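Local atomic coordinates of succinate dehydrogenase subunit A (PDB entry 6LUM), a protein that probably oxidises succinate to fumarate as the FAD-carrying flavoprotein subunit of a respiratory succinate dehydrogenase. Residues Gln3-Asp8 against Asp190-His195; Val468-Glu473 against Gly533-Glu538. All coordinates share one frame; numbering follows the deposited sequence.

Contact 1: residues Gln3-Asp8 against Asp190-His195; sequences QEHRYD and DIHVFH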
loop_
_atom_site.group_PDB
_atom_site.type_symbol
_atom_site.label_atom_id
_atom_site.label_comp_id
_atom_site.label_asym_id
_atom_site.label_seq_id
_atom_site.Cartn_x
_atom_site.Cartn_y
_atom_site.Cartn_z
ATOM N N GLN D 3 20.445 -23.742 -19.659
ATOM C CA GLN D 3 20.225 -22.396 -19.169
ATOM C C GLN D 3 21.092 -22.123 -17.952
ATOM O O GLN D 3 21.613 -23.032 -17.316
ATOM C CB GLN D 3 18.755 -22.196 -18.861
ATOM C CG GLN D 3 17.897 -22.800 -19.931
ATOM C CD GLN D 3 16.615 -22.051 -20.132
ATOM O OE1 GLN D 3 16.429 -20.960 -19.597
ATOM N NE2 GLN D 3 15.718 -22.627 -20.918
ATOM N N GLU D 4 21.256 -20.844 -17.637
ATOM C CA GLU D 4 22.186 -20.415 -16.605
ATOM C C GLU D 4 21.463 -19.481 -15.652
ATOM O O GLU D 4 20.797 -18.542 -16.095
ATOM C CB GLU D 4 23.383 -19.690 -17.220
ATOM C CG GLU D 4 24.269 -20.516 -18.140
ATOM C CD GLU D 4 25.205 -21.446 -17.408
ATOM O OE1 GLU D 4 25.597 -21.118 -16.267
ATOM O OE2 GLU D 4 25.578 -22.488 -17.990
ATOM N N HIS D 5 21.590 -19.738 -14.354
ATOM C CA HIS D 5 21.037 -18.869 -13.335
ATOM C C HIS D 5 22.129 -18.534 -12.335
ATOM O O HIS D 5 23.077 -19.294 -12.150
ATOM C CB HIS D 5 19.852 -19.507 -12.601
ATOM C CG HIS D 5 18.838 -20.150 -13.495
ATOM N ND1 HIS D 5 17.568 -19.648 -13.652
ATOM C CD2 HIS D 5 18.889 -21.279 -14.238
ATOM C CE1 HIS D 5 16.887 -20.427 -14.471
ATOM N NE2 HIS D 5 17.665 -21.425 -14.841
ATOM N N ARG D 6 21.978 -17.392 -11.674
ATOM C CA ARG D 6 22.951 -16.922 -10.692
ATOM C C ARG D 6 22.198 -16.551 -9.427
ATOM O O ARG D 6 21.454 -15.569 -9.420
ATOM C CB ARG D 6 23.733 -15.720 -11.215
ATOM C CG ARG D 6 24.785 -16.042 -12.251
ATOM C CD ARG D 6 26.167 -15.986 -11.651
ATOM N NE ARG D 6 27.207 -16.054 -12.668
ATOM C CZ ARG D 6 28.176 -15.156 -12.803
ATOM N NH1 ARG D 6 28.238 -14.120 -11.980
ATOM N NH2 ARG D 6 29.083 -15.293 -13.758
ATOM N N TYR D 7 22.402 -17.316 -8.362
ATOM C CA TYR D 7 21.729 -17.087 -7.095
ATOM C C TYR D 7 22.748 -17.120 -5.973
ATOM O O TYR D 7 23.790 -17.757 -6.088
ATOM C CB TYR D 7 20.645 -18.136 -6.832
ATOM C CG TYR D 7 19.416 -17.938 -7.661
ATOM C CD1 TYR D 7 18.393 -17.133 -7.222
ATOM C CD2 TYR D 7 19.286 -18.547 -8.889
ATOM C CE1 TYR D 7 17.281 -16.940 -7.976
ATOM C CE2 TYR D 7 18.178 -18.359 -9.648
ATOM C CZ TYR D 7 17.180 -17.553 -9.188
ATOM O OH TYR D 7 16.059 -17.365 -9.951
ATOM N N ASP D 8 22.441 -16.436 -4.878
ATOM C CA ASP D 8 23.326 -16.496 -3.725
ATOM C C ASP D 8 23.241 -17.856 -3.054
ATOM O O ASP D 8 24.246 -18.557 -2.917
ATOM C CB ASP D 8 22.987 -15.388 -2.734
ATOM C CG ASP D 8 23.281 -14.012 -3.282
ATOM O OD1 ASP D 8 24.126 -13.905 -4.194
ATOM O OD2 ASP D 8 22.690 -13.031 -2.789
ATOM N N ASP D 190 14.999 -29.504 -20.343
ATOM C CA ASP D 190 16.184 -28.670 -20.391
ATOM C C ASP D 190 17.064 -28.928 -19.184
ATOM O O ASP D 190 16.587 -29.298 -18.115
ATOM C CB ASP D 190 15.802 -27.192 -20.427
ATOM C CG ASP D 190 15.244 -26.760 -21.765
ATOM O OD1 ASP D 190 15.199 -27.585 -22.699
ATOM O OD2 ASP D 190 14.849 -25.585 -21.889
ATOM N N ILE D 191 18.349 -28.721 -19.363
ATOM C CA ILE D 191 19.309 -28.733 -18.272
ATOM C C ILE D 191 19.533 -27.304 -17.821
ATOM O O ILE D 191 19.680 -26.400 -18.646
ATOM C CB ILE D 191 20.630 -29.385 -18.707
ATOM C CG1 ILE D 191 20.359 -30.631 -19.536
ATOM C CG2 ILE D 191 21.463 -29.734 -17.513
ATOM C CD1 ILE D 191 19.777 -31.753 -18.757
ATOM N N HIS D 192 19.543 -27.088 -16.517
ATOM C CA HIS D 192 19.795 -25.777 -15.950
ATOM C C HIS D 192 21.010 -25.854 -15.050
ATOM O O HIS D 192 21.251 -26.873 -14.408
ATOM C CB HIS D 192 18.620 -25.267 -15.138
ATOM C CG HIS D 192 17.365 -25.099 -15.924
ATOM N ND1 HIS D 192 16.646 -23.929 -15.927
ATOM C CD2 HIS D 192 16.696 -25.954 -16.726
ATOM C CE1 HIS D 192 15.588 -24.068 -16.700
ATOM N NE2 HIS D 192 15.596 -25.288 -17.199
ATOM N N VAL D 193 21.770 -24.771 -15.001
ATOM C CA VAL D 193 22.916 -24.663 -14.115
ATOM C C VAL D 193 22.667 -23.485 -13.198
ATOM O O VAL D 193 22.578 -22.348 -13.663
ATOM C CB VAL D 193 24.227 -24.482 -14.886
ATOM C CG1 VAL D 193 25.389 -24.748 -13.975
ATOM C CG2 VAL D 193 24.268 -25.398 -16.076
ATOM N N PHE D 194 22.536 -23.754 -11.909
ATOM C CA PHE D 194 22.363 -22.716 -10.906
ATOM C C PHE D 194 23.713 -22.492 -10.260
ATOM O O PHE D 194 24.175 -23.336 -9.495
ATOM C CB PHE D 194 21.338 -23.125 -9.854
ATOM C CG PHE D 194 19.961 -23.323 -10.388
ATOM C CD1 PHE D 194 19.617 -24.481 -11.040
ATOM C CD2 PHE D 194 19.010 -22.355 -10.222
ATOM C CE1 PHE D 194 18.364 -24.651 -11.527
ATOM C CE2 PHE D 194 17.763 -22.531 -10.706
ATOM C CZ PHE D 194 17.439 -23.678 -11.360
ATOM N N HIS D 195 24.358 -21.376 -10.570
ATOM C CA HIS D 195 25.626 -21.055 -9.944
ATOM C C HIS D 195 25.358 -20.274 -8.673
ATOM O O HIS D 195 24.660 -19.259 -8.696
ATOM C CB HIS D 195 26.529 -20.279 -10.900
ATOM C CG HIS D 195 27.380 -21.168 -11.749
ATOM N ND1 HIS D 195 28.473 -21.842 -11.253
ATOM C CD2 HIS D 195 27.273 -21.530 -13.049
ATOM C CE1 HIS D 195 29.012 -22.573 -12.211
ATOM N NE2 HIS D 195 28.306 -22.398 -13.313
#
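Strands 3-6 and 191-195 run parallel, diverging by only 19°, with Gln3, Glu4, His5 and Arg6 paired against His192, Val193, Phe194 and His195. Gln3 and His5 use both their N and O atoms in the ladder: Gln3 N reaches Ile191 O, Val193 N reaches Gln3 O, and His5 bonds Val193 O through N and His195 N through O. Tyr7 N carries it on to His195 O.

On the Gln3-His5 face, flat groups layer. With CG turned beside the backbone N (chi1 -46°), the His5 ring lies over Phe194 in an offset stack, centroids 4.4 Å apart. His5 NE2 meets His192 ND1 rim to rim at 2.9 Å, a hydrogen bond that either ring could donate. Gln3 CG sits over the His192 ring, 4.3 Å from its centroid, while Gln3 NE2 bonds Asp190 OD2 (3.2 Å). On the other face, Glu4 OE1 lies at the His195 ring edge, 3.7 Å from His195 CD2. An alanine in place of His5 would probably leave His192 ND1 without this partner and Phe194 without its stacking partner.

Histidine thus does two jobs in this strand, outermost in its sheet within the chain: its face serves an apolar neighbour and its rim a polar one.

Contact 2: residues Val468-Glu473 against Gly533-Glu538; sequences VFRTEE and GGHARE
A single beta bridge, Arg470 with Arg537, ties the lead-in to helix 472-488 to the loop that follows helix 503-527, within the C-terminal region of the fumarate reductase/succinate dehydrogenase flavoprotein family. Arg470 supplies both backbone bonds. Its O accepts Glu538 N at 3.0 Å, nearly in line with the carbonyl (C=O...N 173°), whereas its N makes a weak bond to Ala536 O at 3.3 Å. The same Arg470 O also receives a CA-H...O contact from Arg537.

The side chains then fan out around the bridge. Arg470, extended from CG to NE, runs past Ala536 O and brings CD to 3.9 Å from His535 CD2. That histidine carbon lies over one face of the guanidinium, the guanidinium and imidazole planes 65° apart, so the long aliphatic stem and flat end of an arginine are both used. Phe469 crosses Glu538 at about a right angle, its ring packing against the methylene CG of the glutamate, and Phe469 CE2 comes 4.3 Å from Ala536 CB, a methyl group that also touches Val468 O. Val295 and Leu296 of helix 287-299 pack on Phe469.

Thr471 holds the N-cap position of helix 472-488, although its side chain makes no capping bond; its backbone O accepts a bond from Thr474 OG1. In the first turn Glu472 suits its place by charge, facing the bent side chain of Arg537 in a long salt bridge: Glu472 OE1 lies 3.7 Å from Arg537 NH1, at the guanidinium edge and in its plane, with the carboxylate turned 81° to it.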
loop_
_atom_site.group_PDB
_atom_site.type_symbol
_atom_site.label_atom_id
_atom_site.label_comp_id
_atom_site.label_asym_id
_atom_site.label_seq_id
_atom_site.Cartn_x
_atom_site.Cartn_y
_atom_site.Cartn_z
ATOM N N VAL D 468 15.657 -56.661 8.871
ATOM C CA VAL D 468 15.687 -56.600 10.330
ATOM C C VAL D 468 16.775 -57.474 10.939
ATOM O O VAL D 468 17.473 -57.046 11.862
ATOM C CB VAL D 468 14.313 -56.972 10.904
ATOM C CG1 VAL D 468 14.407 -57.161 12.389
ATOM C CG2 VAL D 468 13.309 -55.895 10.584
ATOM N N PHE D 469 16.952 -58.688 10.428
ATOM C CA PHE D 469 18.013 -59.573 10.890
ATOM C C PHE D 469 18.997 -59.827 9.759
ATOM O O PHE D 469 18.597 -60.222 8.660
ATOM C CB PHE D 469 17.450 -60.894 11.409
ATOM C CG PHE D 469 17.158 -60.885 12.879
ATOM C CD1 PHE D 469 15.864 -61.024 13.341
ATOM C CD2 PHE D 469 18.176 -60.721 13.798
ATOM C CE1 PHE D 469 15.596 -61.008 14.691
ATOM C CE2 PHE D 469 17.912 -60.705 15.149
ATOM C CZ PHE D 469 16.622 -60.850 15.596
ATOM N N ARG D 470 20.280 -59.618 10.035
ATOM C CA ARG D 470 21.326 -59.727 9.034
ATOM C C ARG D 470 22.331 -60.778 9.463
ATOM O O ARG D 470 22.522 -61.014 10.655
ATOM C CB ARG D 470 22.029 -58.388 8.824
ATOM C CG ARG D 470 21.071 -57.260 8.589
ATOM C CD ARG D 470 21.723 -55.928 8.728
ATOM N NE ARG D 470 20.746 -54.914 9.075
ATOM C CZ ARG D 470 20.762 -53.679 8.603
ATOM N NH1 ARG D 470 21.698 -53.309 7.754
ATOM N NH2 ARG D 470 19.836 -52.815 8.969
ATOM N N THR D 471 22.953 -61.423 8.489
ATOM C CA THR D 471 23.966 -62.433 8.732
ATOM C C THR D 471 25.082 -62.225 7.716
ATOM O O THR D 471 24.921 -61.499 6.731
ATOM C CB THR D 471 23.360 -63.838 8.636
ATOM O OG1 THR D 471 22.136 -63.871 9.373
ATOM C CG2 THR D 471 24.287 -64.876 9.226
ATOM N N GLU D 472 26.227 -62.866 7.939
ATOM C CA GLU D 472 27.317 -62.715 6.986
ATOM C C GLU D 472 26.974 -63.353 5.649
ATOM O O GLU D 472 27.232 -62.766 4.594
ATOM C CB GLU D 472 28.602 -63.311 7.547
ATOM C CG GLU D 472 29.789 -63.107 6.629
ATOM C CD GLU D 472 31.090 -62.957 7.380
ATOM O OE1 GLU D 472 31.058 -62.535 8.553
ATOM O OE2 GLU D 472 32.149 -63.257 6.794
ATOM N N GLU D 473 26.377 -64.545 5.669
ATOM C CA GLU D 473 26.043 -65.211 4.415
ATOM C C GLU D 473 24.963 -64.455 3.657
ATOM O O GLU D 473 25.035 -64.327 2.430
ATOM C CB GLU D 473 25.605 -66.646 4.677
ATOM C CG GLU D 473 26.716 -67.539 5.184
ATOM C CD GLU D 473 26.897 -67.445 6.681
ATOM O OE1 GLU D 473 26.089 -66.754 7.333
ATOM O OE2 GLU D 473 27.850 -68.056 7.205
ATOM N N GLY D 533 21.341 -50.855 18.108
ATOM C CA GLY D 533 20.254 -50.044 17.590
ATOM C C GLY D 533 19.490 -50.753 16.495
ATOM O O GLY D 533 19.016 -51.880 16.667
ATOM N N GLY D 534 19.359 -50.085 15.349
ATOM C CA GLY D 534 18.628 -50.648 14.229
ATOM C C GLY D 534 19.349 -51.770 13.518
ATOM O O GLY D 534 18.702 -52.585 12.857
ATOM N N HIS D 535 20.668 -51.836 13.642
ATOM C CA HIS D 535 21.466 -52.849 12.968
ATOM C C HIS D 535 21.642 -54.036 13.903
ATOM O O HIS D 535 22.391 -53.961 14.876
ATOM C CB HIS D 535 22.811 -52.266 12.552
ATOM C CG HIS D 535 23.827 -53.291 12.176
ATOM N ND1 HIS D 535 24.713 -53.823 13.082
ATOM C CD2 HIS D 535 24.106 -53.876 10.992
ATOM C CE1 HIS D 535 25.488 -54.700 12.475
ATOM N NE2 HIS D 535 25.139 -54.752 11.205
ATOM N N ALA D 536 20.956 -55.130 13.611
ATOM C CA ALA D 536 21.084 -56.361 14.370
ATOM C C ALA D 536 21.731 -57.427 13.505
ATOM O O ALA D 536 21.475 -57.498 12.304
ATOM C CB ALA D 536 19.725 -56.853 14.858
ATOM N N ARG D 537 22.566 -58.258 14.116
ATOM C CA ARG D 537 23.245 -59.324 13.394
ATOM C C ARG D 537 23.167 -60.598 14.213
ATOM O O ARG D 537 23.608 -60.626 15.363
ATOM C CB ARG D 537 24.699 -58.958 13.103
ATOM C CG ARG D 537 24.837 -58.017 11.939
ATOM C CD ARG D 537 26.226 -58.018 11.371
ATOM N NE ARG D 537 26.720 -59.360 11.124
ATOM C CZ ARG D 537 27.775 -59.625 10.370
ATOM N NH1 ARG D 537 28.170 -60.871 10.196
ATOM N NH2 ARG D 537 28.436 -58.642 9.790
ATOM N N GLU D 538 22.607 -61.650 13.614
ATOM C CA GLU D 538 22.529 -62.941 14.282
ATOM C C GLU D 538 23.897 -63.568 14.487
ATOM O O GLU D 538 24.025 -64.491 15.297
ATOM C CB GLU D 538 21.655 -63.899 13.481
ATOM C CG GLU D 538 20.285 -63.365 13.150
ATOM C CD GLU D 538 19.475 -64.343 12.328
ATOM O OE1 GLU D 538 19.432 -64.189 11.090
ATOM O OE2 GLU D 538 18.885 -65.272 12.918
#

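Overall arrangement
Both contacts are partly buried, yet they share no secondary-structure element and lie on opposite sides of the chain's centre, their own centres about 44 Å apart. Contact 1 lies farther out, about 26 Å from that centre, and joins the N-terminal strand, outermost in its sheet within this chain, to its neighbour in the FAD-binding region; contact 2, about 20 Å out, joins a helix start to a loop in the C-terminal region. The chemistry follows the setting. A regular parallel ladder spaces the side chains of contact 1 evenly, allowing aromatic rings to layer and meet at their rims. Contact 2, with just one bridge, relies more on long arginine and glutamate side chains, a long salt bridge and modest apolar packing round Phe469.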